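Local coordinates for acyl-[acyl-carrier-protein]--UDP-N-acetylglucosamine O-acyltransferase (Helicobacter pylori, PDB 1J2Z), which catalyses the transfer of a (3R)-hydroxyacyl chain from acyl carrier protein to UDP-N-acetylglucosamine, the first step of lipid A biosynthesis, at residues E36-H41 against T50-N55; H41-L46 against F59-L64; I207-A212 against A236-V241. One frame throughout, in Å; residues are numbered along the deposited sequence.

Interaction 1 of 3, residues E36-H41 against T50-N55; sequences EGVKLH and TFVGKN
The carbonyl oxygen of E36 receives the backbone N-H of N55 in the one direct hydrogen bond of this contact (N55 N to E36 O 2.9 Å). The donor lies in the carbonyl plane, but the bond is bent, with 149° at the hydrogen. The same oxygen also takes a CA-H contact from K54, whose CA stands 3.0 Å from E36 O. A second CA-H contact, straighter at 163°, runs from N55 CA to G37 O, 3.4 Å apart. A water donates to G37 O and to N55 OD1, joining the backbone of one turn to the side-chain amide of the other. N55 CG lies anti to its own carbonyl carbon (chi1 -58°), which swings the amide back toward G37 although the CB leaves in the other direction. On the buried side V38 crosses V52 at about a right angle, an apolar pair with V38 CG2 3.7 Å from V52 CG1. The same CG2 of V38 lies 3.2 Å from the carbonyl oxygen of G53. The ammonium of K54 leans away to a salt bridge with D35, while E36 OE1 and K54 NZ remain 5.7 Å apart. Further out, backbone bonds of V38 to E21 and of K39 to T56 and I58 hold the corner between adjacent coils, and V52 packs on L34. E36-G37 and K54-N55 have matching backbone angles, with positive phi at G37 and N55, like the central pair of a type II turn. Such corners, piled in register where one sheet gives way to the next, characterise the left-handed beta-helix of hexapeptide-repeat transferases.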
loop_
_atom_site.group_PDB
_atom_site.type_symbol
_atom_site.label_atom_id
_atom_site.label_comp_id
_atom_site.label_asym_id
_atom_site.label_seq_id
_atom_site.Cartn_x
_atom_site.Cartn_y
_atom_site.Cartn_z
ATOM N N GLU A 36 -4.487 30.404 -8.637
ATOM C CA GLU A 36 -4.192 30.451 -10.060
ATOM C C GLU A 36 -3.390 29.293 -10.645
ATOM O O GLU A 36 -2.414 28.824 -10.051
ATOM C CB GLU A 36 -3.469 31.763 -10.384
ATOM C CG GLU A 36 -2.978 31.871 -11.817
ATOM C CD GLU A 36 -2.350 33.228 -12.117
ATOM O OE1 GLU A 36 -1.354 33.592 -11.452
ATOM O OE2 GLU A 36 -2.858 33.931 -13.014
ATOM N N GLY A 37 -3.816 28.841 -11.822
ATOM C CA GLY A 37 -3.111 27.783 -12.519
ATOM C C GLY A 37 -3.236 26.369 -11.984
ATOM O O GLY A 37 -2.572 25.469 -12.495
ATOM N N VAL A 38 -4.063 26.161 -10.963
ATOM C CA VAL A 38 -4.232 24.818 -10.417
ATOM C C VAL A 38 -4.858 23.895 -11.454
ATOM O O VAL A 38 -5.786 24.287 -12.163
ATOM C CB VAL A 38 -5.141 24.814 -9.165
ATOM C CG1 VAL A 38 -5.660 23.391 -8.890
ATOM C CG2 VAL A 38 -4.365 25.329 -7.960
ATOM N N LYS A 39 -4.343 22.672 -11.545
ATOM C CA LYS A 39 -4.887 21.701 -12.483
ATOM C C LYS A 39 -5.340 20.424 -11.785
ATOM O O LYS A 39 -4.536 19.695 -11.206
ATOM C CB LYS A 39 -3.868 21.339 -13.572
ATOM C CG LYS A 39 -4.406 20.287 -14.539
ATOM C CD LYS A 39 -3.441 19.971 -15.680
ATOM C CE LYS A 39 -4.044 18.935 -16.621
ATOM N NZ LYS A 39 -3.209 18.719 -17.833
ATOM N N LEU A 40 -6.639 20.163 -11.846
ATOM C CA LEU A 40 -7.201 18.970 -11.247
ATOM C C LEU A 40 -7.585 18.042 -12.376
ATOM O O LEU A 40 -8.322 18.436 -13.279
ATOM C CB LEU A 40 -8.462 19.300 -10.443
ATOM C CG LEU A 40 -8.371 20.316 -9.307
ATOM C CD1 LEU A 40 -9.723 20.394 -8.613
ATOM C CD2 LEU A 40 -7.288 19.905 -8.326
ATOM N N HIS A 41 -7.086 16.813 -12.343
ATOM C CA HIS A 41 -7.460 15.859 -13.374
ATOM C C HIS A 41 -8.871 15.408 -13.047
ATOM O O HIS A 41 -9.510 15.961 -12.154
ATOM C CB HIS A 41 -6.498 14.675 -13.378
ATOM C CG HIS A 41 -5.118 15.037 -13.831
ATOM N ND1 HIS A 41 -4.482 14.393 -14.871
ATOM C CD2 HIS A 41 -4.263 15.996 -13.405
ATOM C CE1 HIS A 41 -3.296 14.941 -15.065
ATOM N NE2 HIS A 41 -3.139 15.916 -14.188
ATOM N N THR A 50 -9.792 23.538 2.674
ATOM C CA THR A 50 -8.574 23.258 1.941
ATOM C C THR A 50 -8.168 24.328 0.933
ATOM O O THR A 50 -8.981 24.785 0.126
ATOM C CB THR A 50 -8.732 21.923 1.193
ATOM O OG1 THR A 50 -9.197 20.921 2.112
ATOM C CG2 THR A 50 -7.411 21.484 0.585
ATOM N N PHE A 51 -6.898 24.715 0.992
ATOM C CA PHE A 51 -6.343 25.704 0.079
ATOM C C PHE A 51 -5.289 24.991 -0.764
ATOM O O PHE A 51 -4.434 24.282 -0.224
ATOM C CB PHE A 51 -5.671 26.848 0.850
ATOM C CG PHE A 51 -4.992 27.857 -0.038
ATOM C CD1 PHE A 51 -5.715 28.896 -0.618
ATOM C CD2 PHE A 51 -3.635 27.742 -0.331
ATOM C CE1 PHE A 51 -5.097 29.803 -1.480
ATOM C CE2 PHE A 51 -3.007 28.646 -1.196
ATOM C CZ PHE A 51 -3.742 29.678 -1.768
ATOM N N VAL A 52 -5.361 25.176 -2.079
ATOM C CA VAL A 52 -4.414 24.567 -3.012
ATOM C C VAL A 52 -3.707 25.695 -3.773
ATOM O O VAL A 52 -4.335 26.426 -4.549
ATOM C CB VAL A 52 -5.141 23.634 -4.008
ATOM C CG1 VAL A 52 -4.149 23.060 -5.006
ATOM C CG2 VAL A 52 -5.821 22.492 -3.252
ATOM N N GLY A 53 -2.401 25.823 -3.532
ATOM C CA GLY A 53 -1.591 26.870 -4.140
ATOM C C GLY A 53 -1.398 26.872 -5.646
ATOM O O GLY A 53 -1.618 25.867 -6.323
ATOM N N LYS A 54 -0.957 28.021 -6.157
ATOM C CA LYS A 54 -0.734 28.231 -7.584
ATOM C C LYS A 54 0.027 27.129 -8.303
ATOM O O LYS A 54 1.058 26.648 -7.829
ATOM C CB LYS A 54 0.013 29.554 -7.834
ATOM C CG LYS A 54 -0.691 30.819 -7.347
ATOM C CD LYS A 54 0.097 32.072 -7.762
ATOM C CE LYS A 54 -0.594 33.363 -7.324
ATOM N NZ LYS A 54 -0.558 33.553 -5.846
ATOM N N ASN A 55 -0.504 26.755 -9.463
ATOM C CA ASN A 55 0.091 25.763 -10.342
ATOM C C ASN A 55 0.201 24.337 -9.817
ATOM O O ASN A 55 0.844 23.495 -10.442
ATOM C CB ASN A 55 1.466 26.254 -10.798
ATOM C CG ASN A 55 1.392 27.593 -11.506
ATOM O OD1 ASN A 55 0.685 27.739 -12.500
ATOM N ND2 ASN A 55 2.118 28.578 -10.995
HETATM O O HOH W 1 -0.491 25.798 -14.496
#

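Interaction 2 of 3, residues H41-L46 against F59-L64; sequences HNNVTL and FPFAVL
The rings of H41 and F59 stack face to face, their centroids 4.0 Å apart and planes inclined by 24°. H41 NE2 lies over the centre of the phenyl ring, while H41 CE1 makes the nearest approach, 3.4 Å from F59 CE2. A hydrogen bond from NE2 to E57 steadies the imidazole; the side chain of H41 also comes within about 3 Å of a bound sulfate, nearest atoms, and R89 adds a cation-pi contact to F59. Three backbone hydrogen bonds join the segments. T45 bridges to V63 in parallel fashion, giving its N-H to A62 O and taking that of L64 (L64 N to T45 O 2.9 Å), both bonds almost linear. At the preceding turn F61 N reaches N43 O at 3.0 Å from above the carbonyl plane, a poorer approach of 134° at the hydrogen. Among polar side chains, N43 ND2 donates in plane to a lone pair of N42 OD1 at 2.7 Å; that oxygen is shared with T45 of the second subunit. In van der Waals packing, P60 CG lies 3.3 Å from the amide nitrogen ND2 of N42, N43 CB meets F61 CE2, and the apolar pair L46 CD2 and L64 CB touches at 3.7 Å, the leucines side by side. With chi1 at -54°, the F61 ring is carried back alongside N43, and it meets F61 of both other subunits edge to face. Strands 45-46 and 63-64 are adjacent in one parallel sheet of the beta-helix, flanked by strands 27-28 and 93-94, and L64 reaches across the interior to L80 and I82 of strand 79-82.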
loop_
_atom_site.group_PDB
_atom_site.type_symbol
_atom_site.label_atom_id
_atom_site.label_comp_id
_atom_site.label_asym_id
_atom_site.label_seq_id
_atom_site.Cartn_x
_atom_site.Cartn_y
_atom_site.Cartn_z
ATOM N N HIS A 41 -7.086 16.813 -12.343
ATOM C CA HIS A 41 -7.460 15.859 -13.374
ATOM C C HIS A 41 -8.871 15.408 -13.047
ATOM O O HIS A 41 -9.510 15.961 -12.154
ATOM C CB HIS A 41 -6.498 14.675 -13.378
ATOM C CG HIS A 41 -5.118 15.037 -13.831
ATOM N ND1 HIS A 41 -4.482 14.393 -14.871
ATOM C CD2 HIS A 41 -4.263 15.996 -13.405
ATOM C CE1 HIS A 41 -3.296 14.941 -15.065
ATOM N NE2 HIS A 41 -3.139 15.916 -14.188
ATOM N N ASN A 42 -9.373 14.418 -13.767
ATOM C CA ASN A 42 -10.717 13.933 -13.495
ATOM C C ASN A 42 -10.787 13.272 -12.121
ATOM O O ASN A 42 -9.792 12.760 -11.613
ATOM C CB ASN A 42 -11.130 12.911 -14.556
ATOM C CG ASN A 42 -10.312 11.629 -14.479
ATOM O OD1 ASN A 42 -10.727 10.641 -13.858
ATOM N ND2 ASN A 42 -9.138 11.645 -15.093
ATOM N N ASN A 43 -11.970 13.313 -11.519
ATOM C CA ASN A 43 -12.217 12.650 -10.244
ATOM C C ASN A 43 -11.350 12.991 -9.034
ATOM O O ASN A 43 -10.939 12.095 -8.291
ATOM C CB ASN A 43 -12.185 11.137 -10.467
ATOM C CG ASN A 43 -13.340 10.651 -11.323
ATOM O OD1 ASN A 43 -14.477 10.563 -10.858
ATOM N ND2 ASN A 43 -13.058 10.347 -12.579
ATOM N N VAL A 44 -11.056 14.269 -8.836
ATOM C CA VAL A 44 -10.302 14.661 -7.654
ATOM C C VAL A 44 -11.348 15.082 -6.616
ATOM O O VAL A 44 -12.327 15.757 -6.951
ATOM C CB VAL A 44 -9.356 15.857 -7.929
ATOM C CG1 VAL A 44 -8.776 16.373 -6.613
ATOM C CG2 VAL A 44 -8.225 15.430 -8.862
ATOM N N THR A 45 -11.166 14.663 -5.367
ATOM C CA THR A 45 -12.103 15.042 -4.318
ATOM C C THR A 45 -11.437 16.016 -3.352
ATOM O O THR A 45 -10.428 15.690 -2.731
ATOM C CB THR A 45 -12.590 13.826 -3.510
ATOM O OG1 THR A 45 -13.340 12.952 -4.361
ATOM C CG2 THR A 45 -13.471 14.276 -2.348
ATOM N N LEU A 46 -12.008 17.210 -3.233
ATOM C CA LEU A 46 -11.482 18.226 -2.332
ATOM C C LEU A 46 -12.589 18.617 -1.355
ATOM O O LEU A 46 -13.616 19.160 -1.759
ATOM C CB LEU A 46 -11.025 19.449 -3.136
ATOM C CG LEU A 46 -10.008 19.183 -4.251
ATOM C CD1 LEU A 46 -9.666 20.485 -4.969
ATOM C CD2 LEU A 46 -8.753 18.567 -3.655
ATOM N N PHE A 59 -3.615 14.514 -9.555
ATOM C CA PHE A 59 -4.086 13.437 -10.421
ATOM C C PHE A 59 -5.351 12.702 -9.958
ATOM O O PHE A 59 -5.777 12.836 -8.812
ATOM C CB PHE A 59 -2.930 12.466 -10.671
ATOM C CG PHE A 59 -1.873 13.026 -11.590
ATOM C CD1 PHE A 59 -1.049 14.071 -11.173
ATOM C CD2 PHE A 59 -1.727 12.536 -12.885
ATOM C CE1 PHE A 59 -0.092 14.623 -12.033
ATOM C CE2 PHE A 59 -0.775 13.075 -13.758
ATOM C CZ PHE A 59 0.046 14.121 -13.334
ATOM N N PRO A 60 -5.960 11.900 -10.852
ATOM C CA PRO A 60 -7.185 11.146 -10.564
ATOM C C PRO A 60 -7.286 10.369 -9.262
ATOM O O PRO A 60 -6.342 9.722 -8.821
ATOM C CB PRO A 60 -7.320 10.225 -11.778
ATOM C CG PRO A 60 -6.704 11.028 -12.879
ATOM C CD PRO A 60 -5.470 11.581 -12.208
ATOM N N PHE A 61 -8.468 10.449 -8.662
ATOM C CA PHE A 61 -8.793 9.735 -7.439
ATOM C C PHE A 61 -8.017 10.109 -6.187
ATOM O O PHE A 61 -7.925 9.316 -5.249
ATOM C CB PHE A 61 -8.693 8.233 -7.702
ATOM C CG PHE A 61 -9.518 7.775 -8.885
ATOM C CD1 PHE A 61 -8.997 6.875 -9.809
ATOM C CD2 PHE A 61 -10.813 8.252 -9.074
ATOM C CE1 PHE A 61 -9.755 6.456 -10.908
ATOM C CE2 PHE A 61 -11.581 7.841 -10.169
ATOM C CZ PHE A 61 -11.051 6.944 -11.086
ATOM N N ALA A 62 -7.449 11.310 -6.163
ATOM C CA ALA A 62 -6.753 11.758 -4.964
ATOM C C ALA A 62 -7.854 12.311 -4.059
ATOM O O ALA A 62 -8.861 12.825 -4.548
ATOM C CB ALA A 62 -5.758 12.857 -5.301
ATOM N N VAL A 63 -7.680 12.195 -2.748
ATOM C CA VAL A 63 -8.676 12.709 -1.819
ATOM C C VAL A 63 -7.991 13.649 -0.846
ATOM O O VAL A 63 -7.107 13.236 -0.093
ATOM C CB VAL A 63 -9.353 11.567 -1.034
ATOM C CG1 VAL A 63 -10.332 12.129 -0.016
ATOM C CG2 VAL A 63 -10.080 10.647 -2.002
ATOM N N LEU A 64 -8.397 14.913 -0.863
ATOM C CA LEU A 64 -7.793 15.903 0.021
ATOM C C LEU A 64 -8.835 16.644 0.838
ATOM O O LEU A 64 -9.839 17.118 0.308
ATOM C CB LEU A 64 -6.997 16.929 -0.789
ATOM C CG LEU A 64 -5.976 16.478 -1.836
ATOM C CD1 LEU A 64 -5.208 17.701 -2.304
ATOM C CD2 LEU A 64 -5.023 15.446 -1.262
#

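Interaction 3 of 3, residues I207-A212 against A236-V241; sequences IDFIYA and ANNPFV
The N-cap of helix 239-250, N238, lies against F209 of helix 204-217 where two helices of the C-terminal helical region meet. Amide and phenyl planes are only 19° apart, but the amide is offset past the CE1-CZ rim, with ND2 over the face near CZ and OD1 beyond the rim. N238 ND2 comes closest, a short 3.0 Å from F209 CZ, and N238 OD1 lies 3.6 Å from F209 CE1. The side chains approach from opposite directions: F209 holds its CG anti to the backbone N (chi1 177°), which sends the ring straight out from its helix, and N238 reaches to meet it. V241 meets the edge of the ring, its CG2 lying in the ring plane 3.4 Å from F209 CZ. N238 and V241, three residues apart, thus bring an amide to the ring's face and a methyl to its edge. Beside this, I210 stretches its CD1 to within 4.0 Å of F240 CD2, crossing the phenylalanine at about a right angle. L202 touches both I210 and F240, and V241 is backed by E231 and L232 of helix 224-234.

No hydrogen bond joins the two segments. N238 instead spends its oxygen on its own helix, V241 N donating to N238 OD1 at 3.0 Å with the donor tilted 33° from the carbonyl plane. That capping bond fixes which end of the amide is oxygen, and thereby turns the NH2 group onto F209. Because amide and ring are nearly parallel, the N-H bonds run along the phenyl face instead of pointing into it. The contact is thus a close, offset packing of amide against ring, and the capping amide serves two helices at once.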
loop_
_atom_site.group_PDB
_atom_site.type_symbol
_atom_site.label_atom_id
_atom_site.label_comp_id
_atom_site.label_asym_id
_atom_site.label_seq_id
_atom_site.Cartn_x
_atom_site.Cartn_y
_atom_site.Cartn_z
ATOM N N ILE A 207 30.663 20.939 4.006
ATOM C CA ILE A 207 30.310 19.530 4.007
ATOM C C ILE A 207 31.270 18.781 4.928
ATOM O O ILE A 207 30.855 17.898 5.682
ATOM C CB ILE A 207 30.369 18.940 2.583
ATOM C CG1 ILE A 207 29.286 19.594 1.717
ATOM C CG2 ILE A 207 30.166 17.429 2.629
ATOM C CD1 ILE A 207 29.262 19.109 0.278
ATOM N N ASP A 208 32.550 19.147 4.874
ATOM C CA ASP A 208 33.563 18.518 5.721
ATOM C C ASP A 208 33.253 18.825 7.181
ATOM O O ASP A 208 33.310 17.947 8.044
ATOM C CB ASP A 208 34.964 19.051 5.399
ATOM C CG ASP A 208 35.401 18.739 3.985
ATOM O OD1 ASP A 208 35.265 17.572 3.563
ATOM O OD2 ASP A 208 35.891 19.660 3.300
ATOM N N PHE A 209 32.932 20.087 7.447
ATOM C CA PHE A 209 32.610 20.527 8.794
ATOM C C PHE A 209 31.468 19.701 9.378
ATOM O O PHE A 209 31.529 19.269 10.529
ATOM C CB PHE A 209 32.240 22.012 8.778
ATOM C CG PHE A 209 31.825 22.550 10.117
ATOM C CD1 PHE A 209 30.515 22.409 10.563
ATOM C CD2 PHE A 209 32.749 23.182 10.942
ATOM C CE1 PHE A 209 30.131 22.890 11.811
ATOM C CE2 PHE A 209 32.376 23.667 12.192
ATOM C CZ PHE A 209 31.066 23.520 12.627
ATOM N N ILE A 210 30.432 19.476 8.576
ATOM C CA ILE A 210 29.282 18.699 9.026
ATOM C C ILE A 210 29.670 17.269 9.390
ATOM O O ILE A 210 29.266 16.764 10.437
ATOM C CB ILE A 210 28.170 18.698 7.952
ATOM C CG1 ILE A 210 27.661 20.129 7.761
ATOM C CG2 ILE A 210 27.020 17.776 8.375
ATOM C CD1 ILE A 210 26.665 20.297 6.635
ATOM N N TYR A 211 30.452 16.614 8.536
ATOM C CA TYR A 211 30.883 15.247 8.826
ATOM C C TYR A 211 31.545 15.228 10.197
ATOM O O TYR A 211 31.208 14.413 11.058
ATOM C CB TYR A 211 31.905 14.750 7.799
ATOM C CG TYR A 211 31.336 14.163 6.527
ATOM C CD1 TYR A 211 31.340 14.891 5.338
ATOM C CD2 TYR A 211 30.861 12.851 6.493
ATOM C CE1 TYR A 211 30.897 14.326 4.142
ATOM C CE2 TYR A 211 30.412 12.276 5.302
ATOM C CZ TYR A 211 30.437 13.019 4.131
ATOM O OH TYR A 211 30.026 12.455 2.945
ATOM N N ALA A 212 32.501 16.133 10.380
ATOM C CA ALA A 212 33.230 16.244 11.633
ATOM C C ALA A 212 32.267 16.468 12.787
ATOM O O ALA A 212 32.354 15.802 13.818
ATOM C CB ALA A 212 34.230 17.399 11.553
ATOM N N ALA A 236 29.269 29.283 18.910
ATOM C CA ALA A 236 28.111 30.164 19.008
ATOM C C ALA A 236 27.788 30.816 17.668
ATOM O O ALA A 236 26.659 31.251 17.433
ATOM C CB ALA A 236 28.361 31.231 20.061
ATOM N N ASN A 237 28.783 30.884 16.791
ATOM C CA ASN A 237 28.590 31.481 15.478
ATOM C C ASN A 237 28.941 30.501 14.369
ATOM O O ASN A 237 30.076 30.452 13.891
ATOM C CB ASN A 237 29.435 32.748 15.342
ATOM C CG ASN A 237 29.071 33.800 16.369
ATOM O OD1 ASN A 237 27.908 34.188 16.492
ATOM N ND2 ASN A 237 30.066 34.270 17.114
ATOM N N ASN A 238 27.949 29.714 13.977
ATOM C CA ASN A 238 28.089 28.724 12.921
ATOM C C ASN A 238 26.678 28.242 12.633
ATOM O O ASN A 238 26.092 27.502 13.422
ATOM C CB ASN A 238 28.960 27.554 13.376
ATOM C CG ASN A 238 29.200 26.549 12.269
ATOM O OD1 ASN A 238 28.263 25.929 11.763
ATOM N ND2 ASN A 238 30.458 26.384 11.881
ATOM N N PRO A 239 26.118 28.653 11.488
ATOM C CA PRO A 239 24.761 28.281 11.082
ATOM C C PRO A 239 24.473 26.789 11.132
ATOM O O PRO A 239 23.419 26.377 11.603
ATOM C CB PRO A 239 24.665 28.845 9.667
ATOM C CG PRO A 239 26.070 28.700 9.168
ATOM C CD PRO A 239 26.872 29.196 10.344
ATOM N N PHE A 240 25.411 25.981 10.652
ATOM C CA PHE A 240 25.224 24.537 10.636
ATOM C C PHE A 240 25.108 23.942 12.034
ATOM O O PHE A 240 24.263 23.080 12.276
ATOM C CB PHE A 240 26.362 23.880 9.858
ATOM C CG PHE A 240 26.553 24.464 8.490
ATOM C CD1 PHE A 240 27.547 25.410 8.253
ATOM C CD2 PHE A 240 25.702 24.110 7.447
ATOM C CE1 PHE A 240 27.691 25.999 7.001
ATOM C CE2 PHE A 240 25.838 24.695 6.187
ATOM C CZ PHE A 240 26.835 25.641 5.965
ATOM N N VAL A 241 25.949 24.402 12.951
ATOM C CA VAL A 241 25.896 23.912 14.321
ATOM C C VAL A 241 24.544 24.289 14.918
ATOM O O VAL A 241 23.893 23.475 15.582
ATOM C CB VAL A 241 27.023 24.532 15.177
ATOM C CG1 VAL A 241 26.809 24.214 16.654
ATOM C CG2 VAL A 241 28.366 23.998 14.713
#

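In the fold
From the N terminus, the chain passes first through 36-41 and 41-46, which share H41, then through 50-55 and 59-64. Interaction 1 closes the loop across 42-49 and interaction 2 the loop across 47-58, so the two cross. Interaction 1 joins successive coils of the beta-helix at one corner, interaction 2 at the next corner and along the strands that leave it, and L40 meets L46 between them. Interaction 3 opens only much later in the chain, where 213-235, including helix 224-234, is looped out between its partners. It joins C-terminal helices on the other side of the chain's centre, about 38 Å from interaction 1 and 43 Å from interaction 2, centre to centre.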